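HRDC domain-containing protein (Bifidobacterium adolescentis ATCC 15703, PDB 3CYM) is of unknown function but probably binds nucleic acid and trims it from the 3' end, using a ribonuclease D-like exonuclease domain. Local coordinates at residues 54-59 with 73-78; 107-112 with 206-211; 155-160 with 300-305; 255-260 with 288-293. All coordinates share one frame; numbering follows the deposited sequence. Where two conformers were deposited one is given.

Interaction 1 (54-59 with 73-78); sequences GHEDWL and DPQALA
Gln75 reaches from the first turn of helix 74-79 to Glu56 and Trp58, in the 3'-5' exonuclease domain of RNase H-like fold, where strand 57-65 begins with a classic beta bulge: Trp58 and Leu59 both face Glu46. The amide nitrogen of Gln75 spends itself on two acceptors. NE2 donates to Glu56 OE2 at 2.6 Å, nearly straight but from above the carboxylate plane, and to the backbone O of Asp57 at 2.7 Å. A bend at chi2 (74°) turns the amide over the indole of Trp58, the two planes 16° apart, and Gln75 CG makes a CH-pi contact 4.0 Å from the centroid of the six-membered ring. Replacing Gln75 by an alanine is likely to leave Glu56 OE2 and Asp57 O without their shared donor and to uncover part of the indole face. Next to Gln75, the Pro74 ring packs on backbone, CD lying 3.6 Å from Trp58 O. That carbonyl is satisfied by Arg159, whose guanidinium also forms a salt bridge with Asp73 OD2. Asp73 is the N-cap residue of the helix, its OD1 accepting from Ala76 N at 3.2 Å in an almost linear bond.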
loop_
_atom_site.group_PDB
_atom_site.type_symbol
_atom_site.label_atom_id
_atom_site.label_comp_id
_atom_site.label_asym_id
_atom_site.label_seq_id
_atom_site.Cartn_x
_atom_site.Cartn_y
_atom_site.Cartn_z
ATOM N N GLY A 54 2.563 -5.264 10.967
ATOM C CA GLY A 54 2.830 -4.725 9.639
ATOM C C GLY A 54 1.789 -5.118 8.615
ATOM O O GLY A 54 0.587 -4.948 8.832
ATOM N N HIS A 55 2.265 -5.651 7.495
ATOM C CA HIS A 55 1.398 -5.959 6.367
ATOM C C HIS A 55 1.478 -7.437 6.002
ATOM O O HIS A 55 1.564 -7.804 4.829
ATOM C CB HIS A 55 1.733 -5.044 5.183
ATOM C CG HIS A 55 1.793 -3.595 5.556
ATOM N ND1 HIS A 55 0.664 -2.833 5.766
ATOM C CD2 HIS A 55 2.847 -2.782 5.806
ATOM C CE1 HIS A 55 1.018 -1.609 6.107
ATOM N NE2 HIS A 55 2.337 -1.550 6.137
ATOM N N GLU A 56 1.451 -8.276 7.037
ATOM C CA GLU A 56 1.340 -9.716 6.875
ATOM C C GLU A 56 -0.102 -10.041 6.488
ATOM O O GLU A 56 -1.049 -9.486 7.055
ATOM C CB GLU A 56 1.724 -10.422 8.178
ATOM C CG GLU A 56 1.776 -11.943 8.105
ATOM C CD GLU A 56 1.900 -12.612 9.475
ATOM O OE1 GLU A 56 2.363 -11.960 10.440
ATOM O OE2 GLU A 56 1.531 -13.801 9.583
ATOM N N ASP A 57 -0.263 -10.924 5.509
ATOM C CA ASP A 57 -1.582 -11.341 5.087
ATOM C C ASP A 57 -2.181 -12.307 6.115
ATOM O O ASP A 57 -1.552 -13.293 6.500
ATOM C CB ASP A 57 -1.529 -11.987 3.700
ATOM C CG ASP A 57 -1.102 -11.014 2.603
ATOM O OD1 ASP A 57 -1.206 -9.779 2.791
ATOM O OD2 ASP A 57 -0.667 -11.491 1.528
ATOM N N TRP A 58 -3.391 -11.995 6.563
ATOM C CA TRP A 58 -4.146 -12.875 7.439
ATOM C C TRP A 58 -5.229 -13.631 6.677
ATOM O O TRP A 58 -5.952 -14.465 7.242
ATOM C CB TRP A 58 -4.716 -12.067 8.602
ATOM C CG TRP A 58 -3.655 -11.788 9.614
ATOM C CD1 TRP A 58 -2.816 -10.709 9.649
ATOM C CD2 TRP A 58 -3.272 -12.630 10.704
ATOM N NE1 TRP A 58 -1.947 -10.817 10.710
ATOM C CE2 TRP A 58 -2.206 -11.983 11.378
ATOM C CE3 TRP A 58 -3.734 -13.858 11.192
ATOM C CZ2 TRP A 58 -1.603 -12.520 12.508
ATOM C CZ3 TRP A 58 -3.134 -14.394 12.315
ATOM C CH2 TRP A 58 -2.071 -13.729 12.959
ATOM N N LEU A 59 -5.338 -13.322 5.390
ATOM C CA LEU A 59 -6.201 -14.056 4.467
ATOM C C LEU A 59 -5.723 -13.826 3.040
ATOM O O LEU A 59 -5.158 -12.781 2.718
ATOM C CB LEU A 59 -7.674 -13.643 4.616
ATOM C CG LEU A 59 -8.733 -14.481 3.868
ATOM C CD1 LEU A 59 -8.765 -15.943 4.291
ATOM C CD2 LEU A 59 -10.092 -13.867 4.047
ATOM N N ASP A 73 -6.212 -19.443 4.715
ATOM C CA ASP A 73 -5.648 -18.963 5.979
ATOM C C ASP A 73 -4.139 -19.218 5.983
ATOM O O ASP A 73 -3.732 -20.344 6.232
ATOM C CB ASP A 73 -6.322 -19.734 7.131
ATOM C CG ASP A 73 -5.898 -19.263 8.538
ATOM O OD1 ASP A 73 -4.872 -18.574 8.723
ATOM O OD2 ASP A 73 -6.620 -19.620 9.496
ATOM N N PRO A 74 -3.309 -18.174 5.738
ATOM C CA PRO A 74 -1.857 -18.372 5.612
ATOM C C PRO A 74 -1.178 -18.930 6.873
ATOM O O PRO A 74 -0.325 -19.809 6.767
ATOM C CB PRO A 74 -1.329 -16.961 5.299
ATOM C CG PRO A 74 -2.514 -16.205 4.790
ATOM C CD PRO A 74 -3.664 -16.750 5.579
ATOM N N GLN A 75 -1.585 -18.435 8.040
ATOM C CA GLN A 75 -0.992 -18.809 9.327
ATOM C C GLN A 75 -1.278 -20.262 9.695
ATOM O O GLN A 75 -0.368 -20.993 10.072
ATOM C CB GLN A 75 -1.471 -17.869 10.444
ATOM C CG GLN A 75 -0.909 -16.447 10.358
ATOM C CD GLN A 75 -1.550 -15.615 9.254
ATOM O OE1 GLN A 75 -2.664 -15.903 8.809
ATOM N NE2 GLN A 75 -0.848 -14.582 8.804
ATOM N N ALA A 76 -2.538 -20.675 9.560
ATOM C CA ALA A 76 -2.923 -22.072 9.748
ATOM C C ALA A 76 -2.240 -23.009 8.750
ATOM O O ALA A 76 -1.847 -24.110 9.117
ATOM C CB ALA A 76 -4.428 -22.227 9.667
ATOM N N LEU A 77 -2.093 -22.563 7.503
ATOM C CA LEU A 77 -1.492 -23.392 6.457
ATOM C C LEU A 77 0.018 -23.514 6.599
ATOM O O LEU A 77 0.586 -24.539 6.243
ATOM C CB LEU A 77 -1.861 -22.890 5.053
ATOM C CG LEU A 77 -3.315 -23.003 4.579
ATOM C CD1 LEU A 77 -3.502 -22.302 3.233
ATOM C CD2 LEU A 77 -3.791 -24.445 4.513
ATOM N N ALA A 78 0.663 -22.471 7.115
ATOM C CA ALA A 78 2.078 -22.548 7.487
ATOM C C ALA A 78 2.311 -23.557 8.626
ATOM O O ALA A 78 3.273 -24.328 8.595
ATOM C CB ALA A 78 2.612 -21.172 7.866
#

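Interaction 2 (107-112 with 206-211); sequences GFDELG and EGLGPR
Asp109 and Leu208 come within 5.5 Å of each other at their CA atoms, where the last turn of helix 101-111 meets the chain leaving helix 193-207 through an inverse gamma turn centred on Leu208. Of the residues here Asp109 has the most surface covered. Its chi1 of 176° swings the carboxylate along the backbone of Gly209, OD1 resting 3.4 Å from Gly209 CA, while its CB meets Leu208 CD1 at 3.7 Å. A CB on Gly209 would point away from Asp109 and crowd Pro210 CD. At the next residue, Glu110 OE2 forms a salt bridge with Arg211 NH1, 2.9 Å long, on the surface. The oxygen lies at the edge of the guanidinium, near its plane, but the carboxylate is turned 73° against it, and a single oxygen and a single nitrogen do the work. Arg211 is poorly ordered, consistent with a loosely held surface pair; its NH2 passes 3.7 Å from Gly107 N. Leu208 also touches Leu105 and Pro115. The last turn of helix 101-111, packed here against the exit of helix 193-207, ends in a Schellman motif at Gly112, which has positive phi and whose N bonds back to Asp109 O at 3.0 Å and weakly to Phe108 O.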
loop_
_atom_site.group_PDB
_atom_site.type_symbol
_atom_site.label_atom_id
_atom_site.label_comp_id
_atom_site.label_asym_id
_atom_site.label_seq_id
_atom_site.Cartn_x
_atom_site.Cartn_y
_atom_site.Cartn_z
ATOM N N GLY A 107 3.277 -9.159 -0.308
ATOM C CA GLY A 107 2.822 -10.225 0.581
ATOM C C GLY A 107 2.776 -11.584 -0.086
ATOM O O GLY A 107 3.137 -12.578 0.534
ATOM N N PHE A 108 2.328 -11.621 -1.342
ATOM C CA PHE A 108 2.341 -12.841 -2.160
ATOM C C PHE A 108 3.762 -13.349 -2.381
ATOM O O PHE A 108 4.020 -14.542 -2.246
ATOM C CB PHE A 108 1.682 -12.616 -3.528
ATOM C CG PHE A 108 0.185 -12.427 -3.479
ATOM C CD1 PHE A 108 -0.459 -11.726 -4.481
ATOM C CD2 PHE A 108 -0.582 -12.945 -2.438
ATOM C CE1 PHE A 108 -1.833 -11.545 -4.452
ATOM C CE2 PHE A 108 -1.957 -12.773 -2.408
ATOM C CZ PHE A 108 -2.579 -12.070 -3.415
ATOM N N ASP A 109 4.669 -12.435 -2.730
ATOM C CA ASP A 109 6.100 -12.729 -2.853
ATOM C C ASP A 109 6.674 -13.301 -1.550
ATOM O O ASP A 109 7.425 -14.279 -1.571
ATOM C CB ASP A 109 6.868 -11.467 -3.245
ATOM C CG ASP A 109 8.363 -11.688 -3.303
ATOM O OD1 ASP A 109 9.081 -11.148 -2.429
ATOM O OD2 ASP A 109 8.812 -12.412 -4.213
ATOM N N GLU A 110 6.285 -12.709 -0.424
ATOM C CA GLU A 110 6.747 -13.172 0.880
ATOM C C GLU A 110 6.244 -14.549 1.301
ATOM O O GLU A 110 6.896 -15.225 2.088
ATOM C CB GLU A 110 6.492 -12.126 1.963
ATOM C CG GLU A 110 7.521 -11.003 1.932
ATOM C CD GLU A 110 7.884 -10.485 3.311
ATOM O OE1 GLU A 110 9.029 -10.008 3.479
ATOM O OE2 GLU A 110 7.031 -10.555 4.225
ATOM N N LEU A 111 5.107 -14.977 0.763
ATOM C CA LEU A 111 4.635 -16.346 0.993
ATOM C C LEU A 111 5.302 -17.353 0.050
ATOM O O LEU A 111 5.232 -18.562 0.269
ATOM C CB LEU A 111 3.102 -16.422 0.930
ATOM C CG LEU A 111 2.377 -15.817 2.144
ATOM C CD1 LEU A 111 0.965 -15.351 1.806
ATOM C CD2 LEU A 111 2.347 -16.773 3.326
ATOM N N GLY A 112 5.962 -16.845 -0.991
ATOM C CA GLY A 112 6.678 -17.684 -1.945
ATOM C C GLY A 112 5.912 -17.914 -3.235
ATOM O O GLY A 112 6.284 -18.774 -4.033
ATOM N N GLU A 206 8.102 -4.129 -9.936
ATOM C CA GLU A 206 8.211 -3.306 -8.718
ATOM C C GLU A 206 7.598 -3.944 -7.478
ATOM O O GLU A 206 8.190 -3.904 -6.396
ATOM C CB GLU A 206 7.567 -1.926 -8.917
ATOM C CG GLU A 206 8.323 -1.005 -9.841
ATOM C CD GLU A 206 9.749 -0.754 -9.395
ATOM O OE1 GLU A 206 10.673 -1.088 -10.166
ATOM O OE2 GLU A 206 9.945 -0.222 -8.283
ATOM N N GLY A 207 6.414 -4.523 -7.647
ATOM C CA GLY A 207 5.633 -5.056 -6.540
ATOM C C GLY A 207 6.103 -6.389 -5.993
ATOM O O GLY A 207 6.078 -6.595 -4.781
ATOM N N LEU A 208 6.519 -7.299 -6.876
ATOM C CA LEU A 208 6.959 -8.629 -6.449
ATOM C C LEU A 208 8.352 -8.575 -5.811
ATOM O O LEU A 208 9.381 -8.737 -6.473
ATOM C CB LEU A 208 6.889 -9.633 -7.606
ATOM C CG LEU A 208 6.599 -11.097 -7.285
ATOM C CD1 LEU A 208 5.266 -11.237 -6.582
ATOM C CD2 LEU A 208 6.622 -11.921 -8.566
ATOM N N GLY A 209 8.349 -8.332 -4.507
ATOM C CA GLY A 209 9.554 -8.064 -3.730
ATOM C C GLY A 209 9.133 -7.285 -2.495
ATOM O O GLY A 209 7.962 -6.930 -2.380
ATOM N N PRO A 210 10.076 -7.009 -1.572
ATOM C CA PRO A 210 9.771 -6.309 -0.315
ATOM C C PRO A 210 9.284 -4.877 -0.549
ATOM O O PRO A 210 9.798 -4.193 -1.442
ATOM C CB PRO A 210 11.118 -6.301 0.421
ATOM C CG PRO A 210 11.941 -7.370 -0.248
ATOM C CD PRO A 210 11.508 -7.344 -1.674
ATOM N N ARG A 211 8.301 -4.443 0.238
ATOM C CA ARG A 211 7.659 -3.133 0.039
ATOM C C ARG A 211 8.549 -1.936 0.376
ATOM O O ARG A 211 9.527 -2.058 1.115
ATOM C CB ARG A 211 6.307 -3.020 0.773
ATOM C CG ARG A 211 6.273 -3.555 2.192
ATOM C CD ARG A 211 5.360 -4.760 2.280
ATOM N NE ARG A 211 5.927 -5.833 3.095
ATOM C CZ ARG A 211 5.338 -7.007 3.317
ATOM N NH1 ARG A 211 5.942 -7.914 4.073
ATOM N NH2 ARG A 211 4.149 -7.281 2.790
#

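Interaction 3 (155-160 with 300-305); sequences DWSYRP and FERYAP
The guanidinium of Arg302, in the conformer described, has Tyr158 over one face and Asp155 at its edge. Tyr158 CD2 lies 3.4 Å from Arg302 NH2, with ring and guanidinium planes 37° apart, too inclined for a parallel stack. In the guanidinium plane, NH1 and NH2 grip the same oxygen, Asp155 OD2, end-on; NH1 makes the shorter bond at 2.8 Å, and the carboxylate is turned 69° from the guanidinium. Tyr303 also presents an edge: its OH donates to Asp155 OD2 at 2.6 Å from the syn side, and Arg52 NE is bonded to the same hydroxyl. A chi1 of -179° carries the Asp155 carboxylate out to this cluster while its other oxygen closes an Asx turn, OD1 accepting from Ser157 N at 3.1 Å. Ser157 OG donates to OD1 from the same face of the carboxylate. An asparagine in place of Asp155 is likely to leave the Arg302 guanidinium without its countercharge and to put an NH2 where one of the two accepting oxygens now lies. The contact joins the exonuclease-domain loop before helix 163-174 to the turn between helices 296-301 and 304-307, while Arg302 NH1 also bonds Met299 O. The Tyr303 and Ser157 bonds fix the rotation of a buried carboxylate, and the arginine would be expected to stabilise its negative charge.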
loop_
_atom_site.group_PDB
_atom_site.type_symbol
_atom_site.label_atom_id
_atom_site.label_comp_id
_atom_site.label_asym_id
_atom_site.label_seq_id
_atom_site.Cartn_x
_atom_site.Cartn_y
_atom_site.Cartn_z
ATOM N N ASP A 155 -10.296 -6.513 11.621
ATOM C CA ASP A 155 -9.098 -7.170 12.106
ATOM C C ASP A 155 -9.075 -8.573 11.535
ATOM O O ASP A 155 -9.660 -9.485 12.113
ATOM C CB ASP A 155 -9.050 -7.214 13.638
ATOM C CG ASP A 155 -7.776 -7.874 14.163
ATOM O OD1 ASP A 155 -6.938 -8.326 13.357
ATOM O OD2 ASP A 155 -7.607 -7.962 15.386
ATOM N N TRP A 156 -8.370 -8.753 10.417
ATOM C CA TRP A 156 -8.375 -10.041 9.706
ATOM C C TRP A 156 -7.670 -11.182 10.424
ATOM O O TRP A 156 -7.732 -12.327 9.968
ATOM C CB TRP A 156 -7.869 -9.879 8.274
ATOM C CG TRP A 156 -8.838 -9.093 7.471
ATOM C CD1 TRP A 156 -8.798 -7.749 7.215
ATOM C CD2 TRP A 156 -10.038 -9.586 6.868
ATOM N NE1 TRP A 156 -9.889 -7.381 6.455
ATOM C CE2 TRP A 156 -10.670 -8.489 6.234
ATOM C CE3 TRP A 156 -10.634 -10.855 6.781
ATOM C CZ2 TRP A 156 -11.869 -8.622 5.520
ATOM C CZ3 TRP A 156 -11.836 -10.983 6.069
ATOM C CH2 TRP A 156 -12.435 -9.872 5.453
ATOM N N SER A 157 -7.044 -10.875 11.561
ATOM C CA SER A 157 -6.432 -11.894 12.426
ATOM C C SER A 157 -7.430 -12.603 13.340
ATOM O O SER A 157 -7.058 -13.536 14.051
ATOM C CB SER A 157 -5.317 -11.282 13.271
ATOM O OG SER A 157 -5.841 -10.435 14.274
ATOM N N TYR A 158 -8.685 -12.151 13.330
ATOM C CA TYR A 158 -9.746 -12.746 14.144
ATOM C C TYR A 158 -10.038 -14.176 13.672
ATOM O O TYR A 158 -10.324 -14.393 12.503
ATOM C CB TYR A 158 -11.015 -11.885 14.059
ATOM C CG TYR A 158 -12.013 -12.089 15.187
ATOM C CD1 TYR A 158 -12.943 -13.135 15.149
ATOM C CD2 TYR A 158 -12.035 -11.228 16.290
ATOM C CE1 TYR A 158 -13.859 -13.328 16.188
ATOM C CE2 TYR A 158 -12.953 -11.415 17.338
ATOM C CZ TYR A 158 -13.859 -12.468 17.275
ATOM O OH TYR A 158 -14.774 -12.664 18.291
ATOM N N ARG A 159 -9.929 -15.147 14.576
ATOM C CA ARG A 159 -10.308 -16.537 14.276
ATOM C C ARG A 159 -11.363 -17.030 15.274
ATOM O O ARG A 159 -11.280 -16.717 16.450
ATOM C CB ARG A 159 -9.099 -17.482 14.273
ATOM C CG ARG A 159 -8.013 -17.169 13.251
ATOM C CD ARG A 159 -8.440 -17.515 11.835
ATOM N NE ARG A 159 -7.370 -17.255 10.875
ATOM C CZ ARG A 159 -7.151 -16.092 10.266
ATOM N NH1 ARG A 159 -7.927 -15.036 10.504
ATOM N NH2 ARG A 159 -6.144 -15.985 9.412
ATOM N N PRO A 160 -12.383 -17.773 14.801
ATOM C CA PRO A 160 -12.667 -18.093 13.398
ATOM C C PRO A 160 -13.214 -16.874 12.656
ATOM O O PRO A 160 -13.813 -15.993 13.272
ATOM C CB PRO A 160 -13.728 -19.188 13.495
ATOM C CG PRO A 160 -14.394 -18.955 14.800
ATOM C CD PRO A 160 -13.379 -18.359 15.718
ATOM N N PHE A 300 -10.452 -3.363 19.100
ATOM C CA PHE A 300 -9.137 -2.911 19.556
ATOM C C PHE A 300 -8.862 -3.360 20.978
ATOM O O PHE A 300 -7.736 -3.738 21.296
ATOM C CB PHE A 300 -9.002 -1.385 19.466
ATOM C CG PHE A 300 -8.710 -0.886 18.085
ATOM C CD1 PHE A 300 -7.428 -0.964 17.562
ATOM C CD2 PHE A 300 -9.718 -0.345 17.306
ATOM C CE1 PHE A 300 -7.161 -0.514 16.279
ATOM C CE2 PHE A 300 -9.462 0.106 16.024
ATOM C CZ PHE A 300 -8.180 0.023 15.509
ATOM N N GLU A 301 -9.897 -3.328 21.819
ATOM C CA GLU A 301 -9.802 -3.704 23.240
ATOM C C GLU A 301 -9.294 -5.125 23.500
ATOM O O GLU A 301 -8.830 -5.433 24.607
ATOM C CB GLU A 301 -11.138 -3.478 23.962
ATOM C CG GLU A 301 -11.376 -2.051 24.437
ATOM C CD GLU A 301 -10.259 -1.537 25.318
ATOM O OE1 GLU A 301 -9.780 -0.421 25.054
ATOM O OE2 GLU A 301 -9.857 -2.247 26.268
ATOM N N ARG A 302 -9.393 -5.972 22.474
ATOM C CA ARG A 302 -8.835 -7.329 22.484
ATOM C C ARG A 302 -7.324 -7.333 22.676
ATOM O O ARG A 302 -6.754 -8.317 23.145
ATOM C CB ARG A 302 -9.161 -8.039 21.169
ATOM C CG ARG A 302 -10.540 -8.662 21.119
ATOM C CD ARG A 302 -11.074 -8.772 19.699
ATOM N NE ARG A 302 -10.317 -9.691 18.846
ATOM C CZ ARG A 302 -9.502 -9.311 17.860
ATOM N NH1 ARG A 302 -9.308 -8.015 17.605
ATOM N NH2 ARG A 302 -8.874 -10.227 17.128
ATOM N N TYR A 303 -6.682 -6.233 22.292
ATOM C CA TYR A 303 -5.229 -6.104 22.366
ATOM C C TYR A 303 -4.731 -5.557 23.694
ATOM O O TYR A 303 -3.518 -5.425 23.890
ATOM C CB TYR A 303 -4.711 -5.264 21.193
ATOM C CG TYR A 303 -4.829 -6.000 19.875
ATOM C CD1 TYR A 303 -3.770 -6.760 19.391
ATOM C CD2 TYR A 303 -6.016 -5.974 19.136
ATOM C CE1 TYR A 303 -3.875 -7.459 18.201
ATOM C CE2 TYR A 303 -6.129 -6.663 17.938
ATOM C CZ TYR A 303 -5.054 -7.405 17.480
ATOM O OH TYR A 303 -5.142 -8.093 16.294
ATOM N N ALA A 304 -5.666 -5.265 24.602
ATOM C CA ALA A 304 -5.342 -4.768 25.949
ATOM C C ALA A 304 -4.343 -5.620 26.748
ATOM O O ALA A 304 -3.420 -5.047 27.325
ATOM C CB ALA A 304 -6.600 -4.487 26.764
ATOM N N PRO A 305 -4.503 -6.974 26.778
ATOM C CA PRO A 305 -3.485 -7.781 27.476
ATOM C C PRO A 305 -2.061 -7.705 26.920
ATOM O O PRO A 305 -1.109 -7.910 27.671
ATOM C CB PRO A 305 -4.025 -9.209 27.345
ATOM C CG PRO A 305 -5.493 -9.034 27.178
ATOM C CD PRO A 305 -5.593 -7.842 26.284
#

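Interaction 4 (255-260 with 288-293); sequences PTLLLS and VRIHTD
Val288 fits against the backbone of residues 256-260 in the tightest part of this contact. Its CB comes to 3.4 Å from Leu257 O, and the two methyls spread over separate peptide groups. A chi1 of 169° sends CG1 to Thr256 O at 3.5 Å; CG2 turns the other way and lies 3.8 Å from Ser260 N. Beside it the meeting is side chain to side chain: Leu257 CD2 touches Ile290 CG1 at 3.7 Å, the two chains crossing at about a right angle, and Phe300 of helix 296-301 packs on both. A separate polar link runs through water, with no direct hydrogen bond between the segments: one molecule donates to Leu257 O at 2.8 Å and accepts from Val288 N at the same distance. The loose side is the far end of 288-293, where the loop runs away from the short helix 255-258 into exposed residues and Asp293 is poorly ordered. Within the helical HRDC domain, these segments therefore meet through a valine laid on backbone and a leucine-isoleucine contact. Their nearby polar backbone atoms find partners elsewhere: Leu257 O in the water and Gln307 NE2, Val288 N in the water, and Val288 O in Gln307 NE2.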
loop_
_atom_site.group_PDB
_atom_site.type_symbol
_atom_site.label_atom_id
_atom_site.label_comp_id
_atom_site.label_asym_id
_atom_site.label_seq_id
_atom_site.Cartn_x
_atom_site.Cartn_y
_atom_site.Cartn_z
ATOM N N PRO A 255 2.247 -0.510 16.213
ATOM C CA PRO A 255 3.131 0.288 17.074
ATOM C C PRO A 255 2.430 1.364 17.908
ATOM O O PRO A 255 2.761 1.537 19.080
ATOM C CB PRO A 255 4.095 0.929 16.082
ATOM C CG PRO A 255 4.150 -0.025 14.953
ATOM C CD PRO A 255 2.798 -0.650 14.851
ATOM N N THR A 256 1.446 2.045 17.317
ATOM C CA THR A 256 0.747 3.138 17.996
ATOM C C THR A 256 -0.273 2.669 19.038
ATOM O O THR A 256 -0.879 3.489 19.736
ATOM C CB THR A 256 0.069 4.075 16.994
ATOM O OG1 THR A 256 -0.688 3.296 16.067
ATOM C CG2 THR A 256 1.114 4.898 16.238
ATOM N N LEU A 257 -0.476 1.356 19.126
ATOM C CA LEU A 257 -1.254 0.777 20.213
ATOM C C LEU A 257 -0.397 0.628 21.470
ATOM O O LEU A 257 -0.912 0.623 22.589
ATOM C CB LEU A 257 -1.878 -0.563 19.796
ATOM C CG LEU A 257 -3.124 -0.485 18.904
ATOM C CD1 LEU A 257 -3.427 -1.817 18.241
ATOM C CD2 LEU A 257 -4.323 -0.012 19.710
ATOM N N LEU A 258 0.915 0.522 21.280
ATOM C CA LEU A 258 1.849 0.388 22.396
ATOM C C LEU A 258 2.207 1.731 23.013
ATOM O O LEU A 258 2.379 1.848 24.223
ATOM C CB LEU A 258 3.120 -0.321 21.934
ATOM C CG LEU A 258 2.954 -1.783 21.539
ATOM C CD1 LEU A 258 4.327 -2.417 21.395
ATOM C CD2 LEU A 258 2.096 -2.552 22.566
ATOM N N LEU A 259 2.331 2.739 22.158
ATOM C CA LEU A 259 2.722 4.075 22.567
ATOM C C LEU A 259 2.283 5.042 21.469
ATOM O O LEU A 259 2.581 4.839 20.284
ATOM C CB LEU A 259 4.243 4.135 22.815
ATOM C CG LEU A 259 4.888 5.422 23.337
ATOM C CD1 LEU A 259 4.486 5.723 24.775
ATOM C CD2 LEU A 259 6.397 5.319 23.215
ATOM N N SER A 260 1.555 6.079 21.869
ATOM C CA SER A 260 1.080 7.100 20.953
ATOM C C SER A 260 2.205 8.034 20.508
ATOM O O SER A 260 3.227 8.161 21.188
ATOM C CB SER A 260 -0.007 7.925 21.630
ATOM O OG SER A 260 0.551 8.714 22.663
ATOM N N VAL A 288 -2.838 3.040 25.867
ATOM C CA VAL A 288 -3.452 3.675 24.702
ATOM C C VAL A 288 -4.878 3.149 24.527
ATOM O O VAL A 288 -5.103 1.932 24.533
ATOM C CB VAL A 288 -2.596 3.423 23.416
ATOM C CG1 VAL A 288 -3.334 3.838 22.146
ATOM C CG2 VAL A 288 -1.253 4.137 23.514
ATOM N N ARG A 289 -5.835 4.068 24.398
ATOM C CA ARG A 289 -7.242 3.696 24.247
ATOM C C ARG A 289 -7.832 4.248 22.951
ATOM O O ARG A 289 -7.937 5.460 22.762
ATOM C CB ARG A 289 -8.060 4.147 25.466
ATOM C CG ARG A 289 -7.771 3.357 26.750
ATOM C CD ARG A 289 -8.769 2.220 26.978
ATOM N NE ARG A 289 -9.907 2.628 27.809
ATOM C CZ ARG A 289 -10.950 1.852 28.109
ATOM N NH1 ARG A 289 -11.928 2.316 28.877
ATOM N NH2 ARG A 289 -11.025 0.611 27.645
ATOM N N ILE A 290 -8.210 3.342 22.055
ATOM C CA ILE A 290 -8.833 3.745 20.798
ATOM C C ILE A 290 -10.327 3.957 21.028
ATOM O O ILE A 290 -11.060 3.003 21.313
ATOM C CB ILE A 290 -8.591 2.719 19.641
ATOM C CG1 ILE A 290 -7.093 2.423 19.453
ATOM C CG2 ILE A 290 -9.242 3.201 18.328
ATOM C CD1 ILE A 290 -6.207 3.635 19.140
ATOM N N HIS A 291 -10.759 5.210 20.915
ATOM C CA HIS A 291 -12.169 5.563 21.022
ATOM C C HIS A 291 -12.671 6.105 19.688
ATOM O O HIS A 291 -12.202 7.145 19.217
ATOM C CB HIS A 291 -12.396 6.585 22.142
ATOM C CG HIS A 291 -12.092 6.060 23.510
ATOM N ND1 HIS A 291 -10.958 6.416 24.209
ATOM C CD2 HIS A 291 -12.770 5.199 24.305
ATOM C CE1 HIS A 291 -10.955 5.801 25.378
ATOM N NE2 HIS A 291 -12.043 5.055 25.461
ATOM N N THR A 292 -13.608 5.383 19.077
ATOM C CA THR A 292 -14.216 5.804 17.809
ATOM C C THR A 292 -15.743 5.775 17.913
ATOM O O THR A 292 -16.445 6.082 16.941
ATOM C CB THR A 292 -13.764 4.926 16.608
ATOM O OG1 THR A 292 -12.676 4.072 16.987
ATOM C CG2 THR A 292 -13.336 5.811 15.433
ATOM N N ASP A 293 -16.231 5.415 19.106
ATOM C CA ASP A 293 -17.660 5.228 19.410
ATOM C C ASP A 293 -18.341 4.194 18.487
ATOM O O ASP A 293 -19.520 4.324 18.143
ATOM C CB ASP A 293 -18.404 6.580 19.421
ATOM C CG ASP A 293 -19.566 6.613 20.406
ATOM O OD1 ASP A 293 -20.092 7.719 20.649
ATOM O OD2 ASP A 293 -19.956 5.548 20.935
HETATM O O HOH W 1 -0.880 1.153 25.336
#

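How the interactions relate
Interactions 1 and 2 lie near the metal site of the exonuclease domain, where Asp44, Glu46 and Asp172 form a sodium site: the Asp57 side chain lies about 8 Å from a sodium ion and Gly107 about 11 Å. Their centres are about 14 Å apart, and Pro74 packs on Leu111 between them. Interaction 3, also centred about 14 Å from interaction 1, shares Arg159 with it. It carries the connection across to the HRDC side, where interaction 4, centred about 13 Å away, joins it through Phe300 packing and, in the conformer described, the Arg289-Glu301 salt bridge. Along the chain, interaction 4 nests inside the loop that interaction 3 closes.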